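Local coordinates for protein redox-sensing transcriptional repressor Rex (Thermoanaerobacter ethanolicus, PDB 3WGH) that probably represses transcription in response to the cellular NADH/NAD(+) balance, binding DNA as a homodimer that takes up the dinucleotide, at residues T87-A92 and K113-I118; G150-P155 and N176-D181. All coordinates share one frame; numbering follows the deposited sequence.

Contact 1: residues T87-A92 and K113-I118; sequences TIIIGA and KGIFDI. With NAI (1,4-dihydronicotinamide adenine dinucleotide), chain I.
Ile89 and Phe116 join two parallel strands, whose axes run 4.8 Å apart at 13°: Phe116 N donates to Ile89 O at 2.9 Å. Gly91 N returns the pattern to Phe116 O at 2.8 Å. The middle is tightly packed on both faces. On one, Ile89 CG2 lies alongside Ile115 CD1 (3.7 Å); CG1 of Ile115 is anti to the backbone N (chi1 -178°), which carries CD1 toward Ile89, and Ala92 CB closes up against Ile115 CG1. On the other, Ile88 CG2 meets the edge of the Phe116 ring at CE2, 3.8 Å away, and Phe141 covers that ring edge-to-face. The looser, solvent-facing parts are the bent Lys113 chain, which leads away, and exposed Ile118, which lies against the adenine instead. The Asp117 end is tight: OD1 turns its anti lone pair to Ala92 N (2.8 Å) and also accepts NAI O3B (2.6 Å), while OD2 takes O2B (2.7 Å). An asparagine in its place would probably leave one ribose hydroxyl facing an NH2 that cannot accept its hydrogen. Gly91 opening a glycine-rich turn, with an acid ending the next strand on the adenosine ribose, is the dinucleotide-binding beta-alpha-beta unit of a Rossmann fold.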
loop_
_atom_site.group_PDB
_atom_site.type_symbol
_atom_site.label_atom_id
_atom_site.label_comp_id
_atom_site.label_asym_id
_atom_site.label_seq_id
_atom_site.Cartn_x
_atom_site.Cartn_y
_atom_site.Cartn_z
ATOM N N THR B 87 0.141 -19.573 0.828
ATOM C CA THR B 87 1.102 -18.540 1.256
ATOM C C THR B 87 1.891 -18.876 2.502
ATOM O O THR B 87 1.429 -19.653 3.375
ATOM C CB THR B 87 0.410 -17.144 1.449
ATOM O OG1 THR B 87 -0.306 -17.114 2.691
ATOM C CG2 THR B 87 -0.605 -16.915 0.345
ATOM N N ILE B 88 3.097 -18.284 2.606
ATOM C CA ILE B 88 3.782 -18.270 3.906
ATOM C C ILE B 88 4.296 -16.851 4.187
ATOM O O ILE B 88 4.491 -16.071 3.252
ATOM C CB ILE B 88 5.002 -19.244 3.953
ATOM C CG1 ILE B 88 6.049 -18.772 2.957
ATOM C CG2 ILE B 88 4.572 -20.713 3.797
ATOM C CD1 ILE B 88 7.204 -19.754 2.664
ATOM N N ILE B 89 4.550 -16.563 5.459
ATOM C CA ILE B 89 5.074 -15.251 5.890
ATOM C C ILE B 89 6.413 -15.533 6.475
ATOM O O ILE B 89 6.559 -16.490 7.276
ATOM C CB ILE B 89 4.144 -14.595 6.923
ATOM C CG1 ILE B 89 2.871 -14.139 6.198
ATOM C CG2 ILE B 89 4.811 -13.336 7.642
ATOM C CD1 ILE B 89 1.781 -13.666 7.151
ATOM N N ILE B 90 7.412 -14.798 6.001
ATOM C CA ILE B 90 8.762 -14.838 6.587
ATOM C C ILE B 90 8.911 -13.600 7.404
ATOM O O ILE B 90 8.823 -12.470 6.874
ATOM C CB ILE B 90 9.876 -14.791 5.472
ATOM C CG1 ILE B 90 9.497 -15.745 4.345
ATOM C CG2 ILE B 90 11.276 -15.132 6.038
ATOM C CD1 ILE B 90 9.326 -17.099 4.833
ATOM N N GLY B 91 9.187 -13.792 8.696
ATOM C CA GLY B 91 9.227 -12.695 9.655
ATOM C C GLY B 91 7.944 -12.600 10.476
ATOM O O GLY B 91 6.908 -12.095 10.020
ATOM N N ALA B 92 8.018 -13.061 11.708
ATOM C CA ALA B 92 6.891 -13.023 12.592
ATOM C C ALA B 92 7.023 -11.861 13.540
ATOM O O ALA B 92 6.644 -11.990 14.698
ATOM C CB ALA B 92 6.823 -14.334 13.391
ATOM N N LYS B 113 -0.257 -20.929 5.257
ATOM C CA LYS B 113 0.146 -22.285 5.570
ATOM C C LYS B 113 1.246 -22.348 6.636
ATOM O O LYS B 113 1.365 -23.338 7.328
ATOM C CB LYS B 113 0.586 -23.047 4.317
ATOM C CG LYS B 113 -0.483 -23.277 3.251
ATOM C CD LYS B 113 -1.513 -24.315 3.642
ATOM C CE LYS B 113 -0.965 -25.731 3.372
ATOM N NZ LYS B 113 -0.377 -25.907 1.959
ATOM N N GLY B 114 2.090 -21.323 6.736
ATOM C CA GLY B 114 3.081 -21.334 7.794
ATOM C C GLY B 114 3.716 -19.962 7.971
ATOM O O GLY B 114 3.575 -19.083 7.089
ATOM N N ILE B 115 4.348 -19.750 9.128
ATOM C CA ILE B 115 5.000 -18.484 9.414
ATOM C C ILE B 115 6.337 -18.788 10.044
ATOM O O ILE B 115 6.423 -19.706 10.863
ATOM C CB ILE B 115 4.125 -17.555 10.291
ATOM C CG1 ILE B 115 4.841 -16.225 10.527
ATOM C CG2 ILE B 115 3.865 -18.180 11.650
ATOM C CD1 ILE B 115 3.870 -15.043 10.749
ATOM N N PHE B 116 7.384 -18.084 9.609
ATOM C CA PHE B 116 8.756 -18.471 9.842
ATOM C C PHE B 116 9.495 -17.321 10.446
ATOM O O PHE B 116 9.212 -16.173 10.126
ATOM C CB PHE B 116 9.413 -18.951 8.540
ATOM C CG PHE B 116 8.740 -20.188 7.977
ATOM C CD1 PHE B 116 9.180 -21.484 8.362
ATOM C CD2 PHE B 116 7.610 -20.065 7.192
ATOM C CE1 PHE B 116 8.511 -22.645 7.875
ATOM C CE2 PHE B 116 6.948 -21.197 6.683
ATOM C CZ PHE B 116 7.369 -22.487 7.073
ATOM N N ASP B 117 10.356 -17.614 11.424
ATOM C CA ASP B 117 11.187 -16.570 12.056
ATOM C C ASP B 117 12.545 -17.154 12.453
ATOM O O ASP B 117 12.698 -18.388 12.467
ATOM C CB ASP B 117 10.472 -15.963 13.267
ATOM C CG ASP B 117 10.967 -14.535 13.578
ATOM O OD1 ASP B 117 10.282 -13.541 13.213
ATOM O OD2 ASP B 117 12.085 -14.393 14.127
ATOM N N ILE B 118 13.566 -16.312 12.644
ATOM C CA ILE B 118 14.849 -16.838 13.173
ATOM C C ILE B 118 14.919 -16.742 14.710
ATOM O O ILE B 118 15.925 -17.098 15.288
ATOM C CB ILE B 118 16.105 -16.057 12.710
ATOM C CG1 ILE B 118 15.929 -14.553 12.944
ATOM C CG2 ILE B 118 16.534 -16.412 11.344
ATOM C CD1 ILE B 118 17.078 -13.750 12.384
HETATM P PA NAI I . 10.255 -6.421 13.319
HETATM O O1A NAI I . 11.658 -6.278 13.819
HETATM O O2A NAI I . 9.061 -6.287 14.211
HETATM O O5B NAI I . 10.138 -7.893 12.707
HETATM C C5B NAI I . 11.154 -8.520 11.929
HETATM C C4B NAI I . 11.102 -10.012 12.265
HETATM O O4B NAI I . 11.912 -10.674 11.332
HETATM C C3B NAI I . 11.719 -10.321 13.650
HETATM O O3B NAI I . 10.899 -11.287 14.308
HETATM C C2B NAI I . 13.032 -11.014 13.322
HETATM O O2B NAI I . 13.387 -12.055 14.232
HETATM C C1B NAI I . 12.650 -11.694 12.018
HETATM N N9A NAI I . 13.799 -12.029 11.154
HETATM C C8A NAI I . 14.984 -11.376 11.086
HETATM N N7A NAI I . 15.698 -12.004 10.113
HETATM C C5A NAI I . 14.981 -13.049 9.637
HETATM C C6A NAI I . 15.181 -14.039 8.683
HETATM N N6A NAI I . 16.344 -14.067 7.995
HETATM N N1A NAI I . 14.215 -14.942 8.391
HETATM C C2A NAI I . 13.079 -14.955 9.083
HETATM N N3A NAI I . 12.893 -14.037 10.032
HETATM C C4A NAI I . 13.797 -13.062 10.303
HETATM O O3 NAI I . 10.155 -5.448 12.014
HETATM P PN NAI I . 8.754 -4.976 11.374
HETATM O O1N NAI I . 8.488 -3.652 11.997
HETATM O O2N NAI I . 7.856 -6.197 11.486
HETATM O O5D NAI I . 9.107 -4.737 9.806
HETATM C C5D NAI I . 9.378 -5.821 8.911
HETATM C C4D NAI I . 9.853 -5.195 7.606
HETATM O O4D NAI I . 8.817 -4.430 6.949
HETATM C C3D NAI I . 11.032 -4.255 7.846
HETATM O O3D NAI I . 11.920 -4.484 6.750
HETATM C C2D NAI I . 10.421 -2.880 7.694
HETATM O O2D NAI I . 11.447 -1.928 7.342
HETATM C C1D NAI I . 9.351 -3.143 6.621
HETATM N N1N NAI I . 8.266 -2.150 6.533
HETATM C C2N NAI I . 7.917 -1.693 5.290
HETATM C C3N NAI I . 6.990 -0.759 5.072
HETATM C C7N NAI I . 6.663 -0.424 3.662
HETATM O O7N NAI I . 6.062 0.600 3.324
HETATM N N7N NAI I . 6.968 -1.368 2.762
HETATM C C4N NAI I . 6.244 -0.127 6.251
HETATM C C5N NAI I . 6.698 -0.692 7.585
HETATM C C6N NAI I . 7.627 -1.652 7.670
#

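Contact 2: residues G150-P155 and N176-D181; sequences GILCIP and NFLPID. With ZN (zinc ion), chain G; NAI (1,4-dihydronicotinamide adenine dinucleotide), chain I.
Asn176 OD1, against which Leu152 CD1 rests at 3.9 Å, accepts the backbone N of Leu178 at 2.8 Å, forming an Asx turn. The donor stands above the carbonyl plane, 59° out of it. The same amide is held at its nitrogen, since ND2 donates to Leu178 O (3.2 Å) and to Asn192 OD1, so both ends of the group fix its rotation. Between the segments runs one hydrogen bond, from Phe177 N to Leu152 O at 3.2 Å. With its CG opposite the carbonyl carbon (chi1 -73°), Phe177 lies alongside Ile151, whose CG2 reaches the ring edge at CE2 (3.8 Å). Cys153 SG approaches the same ring obliquely, 4.8 Å from its centroid and 42° off the normal. Leu178 crosses Leu152 and Ile154, its two methyls packed beside Ile154 O. Beyond the strand ends the backbone carbonyls serve the cofactor: Ile154 O accepts NAI O3D, and Phe177 O accepts the carboxamide nitrogen N7N at 2.8 Å. Further along, Asp181 OD1 binds a zinc ion at 2.3 Å together with Glu24 of the second subunit. Two neighbouring parallel strands that open into loops at their C-terminal ends form part of the nicotinamide side of a Rossmann-type NADH site.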
loop_
_atom_site.group_PDB
_atom_site.type_symbol
_atom_site.label_atom_id
_atom_site.label_comp_id
_atom_site.label_asym_id
_atom_site.label_seq_id
_atom_site.Cartn_x
_atom_site.Cartn_y
_atom_site.Cartn_z
ATOM N N GLY B 150 5.462 -16.255 -1.138
ATOM C CA GLY B 150 6.173 -15.875 0.096
ATOM C C GLY B 150 6.014 -14.362 0.386
ATOM O O GLY B 150 6.246 -13.510 -0.484
ATOM N N ILE B 151 5.505 -14.057 1.574
ATOM C CA ILE B 151 5.342 -12.703 2.028
ATOM C C ILE B 151 6.542 -12.367 2.925
ATOM O O ILE B 151 6.805 -13.047 3.912
ATOM C CB ILE B 151 4.060 -12.585 2.834
ATOM C CG1 ILE B 151 2.900 -13.075 1.916
ATOM C CG2 ILE B 151 4.019 -11.134 3.398
ATOM C CD1 ILE B 151 1.448 -13.052 2.534
ATOM N N LEU B 152 7.303 -11.366 2.529
ATOM C CA LEU B 152 8.606 -11.093 3.155
ATOM C C LEU B 152 8.513 -9.868 4.093
ATOM O O LEU B 152 8.310 -8.734 3.638
ATOM C CB LEU B 152 9.600 -10.820 2.023
ATOM C CG LEU B 152 10.884 -11.641 1.847
ATOM C CD1 LEU B 152 11.988 -10.670 1.364
ATOM C CD2 LEU B 152 11.371 -12.362 3.141
ATOM N N CYS B 153 8.624 -10.096 5.394
ATOM C CA CYS B 153 8.462 -8.989 6.392
ATOM C C CYS B 153 9.606 -9.032 7.379
ATOM O O CYS B 153 9.381 -9.110 8.571
ATOM C CB CYS B 153 7.139 -9.113 7.183
ATOM S SG CYS B 153 5.629 -9.429 6.215
ATOM N N ILE B 154 10.814 -9.138 6.858
ATOM C CA ILE B 154 12.036 -9.222 7.683
ATOM C C ILE B 154 12.810 -7.922 7.521
ATOM O O ILE B 154 12.557 -7.177 6.602
ATOM C CB ILE B 154 12.928 -10.431 7.273
ATOM C CG1 ILE B 154 13.252 -10.441 5.774
ATOM C CG2 ILE B 154 12.285 -11.782 7.647
ATOM C CD1 ILE B 154 14.440 -11.386 5.417
ATOM N N PRO B 155 13.768 -7.631 8.415
ATOM C CA PRO B 155 14.581 -6.435 8.209
ATOM C C PRO B 155 15.381 -6.559 6.921
ATOM O O PRO B 155 15.552 -7.686 6.377
ATOM C CB PRO B 155 15.547 -6.423 9.430
ATOM C CG PRO B 155 15.046 -7.472 10.387
ATOM C CD PRO B 155 14.208 -8.442 9.561
ATOM N N ASN B 176 6.755 -8.409 -1.317
ATOM C CA ASN B 176 7.916 -7.912 -0.602
ATOM C C ASN B 176 7.588 -6.572 0.095
ATOM O O ASN B 176 7.185 -5.623 -0.576
ATOM C CB ASN B 176 9.087 -7.706 -1.580
ATOM C CG ASN B 176 10.251 -6.942 -0.899
ATOM O OD1 ASN B 176 10.574 -7.232 0.253
ATOM N ND2 ASN B 176 10.769 -5.912 -1.548
ATOM N N PHE B 177 7.709 -6.508 1.423
ATOM C CA PHE B 177 7.569 -5.258 2.145
ATOM C C PHE B 177 8.902 -4.544 2.378
ATOM O O PHE B 177 8.930 -3.423 2.884
ATOM C CB PHE B 177 6.867 -5.496 3.499
ATOM C CG PHE B 177 5.408 -5.781 3.357
ATOM C CD1 PHE B 177 4.471 -4.760 3.507
ATOM C CD2 PHE B 177 4.975 -7.065 2.960
ATOM C CE1 PHE B 177 3.050 -5.038 3.293
ATOM C CE2 PHE B 177 3.598 -7.368 2.834
ATOM C CZ PHE B 177 2.645 -6.359 2.975
ATOM N N LEU B 178 10.019 -5.161 2.052
ATOM C CA LEU B 178 11.270 -4.462 2.427
ATOM C C LEU B 178 11.599 -3.320 1.504
ATOM O O LEU B 178 11.449 -3.442 0.309
ATOM C CB LEU B 178 12.465 -5.392 2.507
ATOM C CG LEU B 178 12.360 -6.843 2.938
ATOM C CD1 LEU B 178 13.708 -7.230 3.463
ATOM C CD2 LEU B 178 11.212 -7.228 3.889
ATOM N N PRO B 179 12.209 -2.253 2.045
ATOM C CA PRO B 179 12.500 -1.140 1.174
ATOM C C PRO B 179 13.820 -1.324 0.412
ATOM O O PRO B 179 14.656 -0.432 0.437
ATOM C CB PRO B 179 12.594 0.044 2.162
ATOM C CG PRO B 179 13.200 -0.556 3.378
ATOM C CD PRO B 179 12.569 -1.964 3.447
ATOM N N ILE B 180 14.027 -2.455 -0.258
ATOM C CA ILE B 180 15.208 -2.587 -1.121
ATOM C C ILE B 180 14.760 -3.158 -2.440
ATOM O O ILE B 180 13.585 -3.486 -2.607
ATOM C CB ILE B 180 16.274 -3.516 -0.529
ATOM C CG1 ILE B 180 15.754 -4.927 -0.351
ATOM C CG2 ILE B 180 16.731 -3.018 0.818
ATOM C CD1 ILE B 180 16.695 -5.756 0.476
ATOM N N ASP B 181 15.678 -3.242 -3.386
ATOM C CA ASP B 181 15.444 -3.991 -4.603
ATOM C C ASP B 181 15.906 -5.428 -4.479
ATOM O O ASP B 181 17.120 -5.708 -4.523
ATOM C CB ASP B 181 16.249 -3.382 -5.724
ATOM C CG ASP B 181 15.765 -2.037 -6.082
ATOM O OD1 ASP B 181 14.554 -1.922 -6.303
ATOM O OD2 ASP B 181 16.603 -1.117 -6.139
HETATM ZN ZN ZN G . 14.297 0.081 -7.435
HETATM P PA NAI I . 10.255 -6.421 13.319
HETATM O O1A NAI I . 11.658 -6.278 13.819
HETATM O O2A NAI I . 9.061 -6.287 14.211
HETATM O O5B NAI I . 10.138 -7.893 12.707
HETATM C C5B NAI I . 11.154 -8.520 11.929
HETATM C C4B NAI I . 11.102 -10.012 12.265
HETATM O O4B NAI I . 11.912 -10.674 11.332
HETATM C C3B NAI I . 11.719 -10.321 13.650
HETATM O O3B NAI I . 10.899 -11.287 14.308
HETATM C C2B NAI I . 13.032 -11.014 13.322
HETATM O O2B NAI I . 13.387 -12.055 14.232
HETATM C C1B NAI I . 12.650 -11.694 12.018
HETATM N N9A NAI I . 13.799 -12.029 11.154
HETATM C C8A NAI I . 14.984 -11.376 11.086
HETATM N N7A NAI I . 15.698 -12.004 10.113
HETATM C C5A NAI I . 14.981 -13.049 9.637
HETATM C C6A NAI I . 15.181 -14.039 8.683
HETATM N N6A NAI I . 16.344 -14.067 7.995
HETATM N N1A NAI I . 14.215 -14.942 8.391
HETATM C C2A NAI I . 13.079 -14.955 9.083
HETATM N N3A NAI I . 12.893 -14.037 10.032
HETATM C C4A NAI I . 13.797 -13.062 10.303
HETATM O O3 NAI I . 10.155 -5.448 12.014
HETATM P PN NAI I . 8.754 -4.976 11.374
HETATM O O1N NAI I . 8.488 -3.652 11.997
HETATM O O2N NAI I . 7.856 -6.197 11.486
HETATM O O5D NAI I . 9.107 -4.737 9.806
HETATM C C5D NAI I . 9.378 -5.821 8.911
HETATM C C4D NAI I . 9.853 -5.195 7.606
HETATM O O4D NAI I . 8.817 -4.430 6.949
HETATM C C3D NAI I . 11.032 -4.255 7.846
HETATM O O3D NAI I . 11.920 -4.484 6.750
HETATM C C2D NAI I . 10.421 -2.880 7.694
HETATM O O2D NAI I . 11.447 -1.928 7.342
HETATM C C1D NAI I . 9.351 -3.143 6.621
HETATM N N1N NAI I . 8.266 -2.150 6.533
HETATM C C2N NAI I . 7.917 -1.693 5.290
HETATM C C3N NAI I . 6.990 -0.759 5.072
HETATM C C7N NAI I . 6.663 -0.424 3.662
HETATM O O7N NAI I . 6.062 0.600 3.324
HETATM N N7N NAI I . 6.968 -1.368 2.762
HETATM C C4N NAI I . 6.244 -0.127 6.251
HETATM C C5N NAI I . 6.698 -0.692 7.585
HETATM C C6N NAI I . 7.627 -1.652 7.670
#

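Overall arrangement
Contacts 1 and 2 belong to the parallel part of one mixed sheet, and their centres are 12 Å apart. Strands 85-90 and 149-152 are neighbours in it, so Ile90 bridges the two contacts: its N lies 2.8 Å from Ile151 O and its O 2.8 Å from Cys153 N, both probable hydrogen bonds. Apolar packing adds to this, with Ile90 CB 3.7 Å from Leu152 CD2. One NADH molecule spans both at the C-terminal ends of the strands. Contact 1 takes the adenosine ribose through Asp117 and, with Ile90 and Ile118, touches the adenine, which Ile154 of contact 2 also meets (CG2 to NAI C4A 3.3 Å); contact 2 takes the nicotinamide ribose and carboxamide.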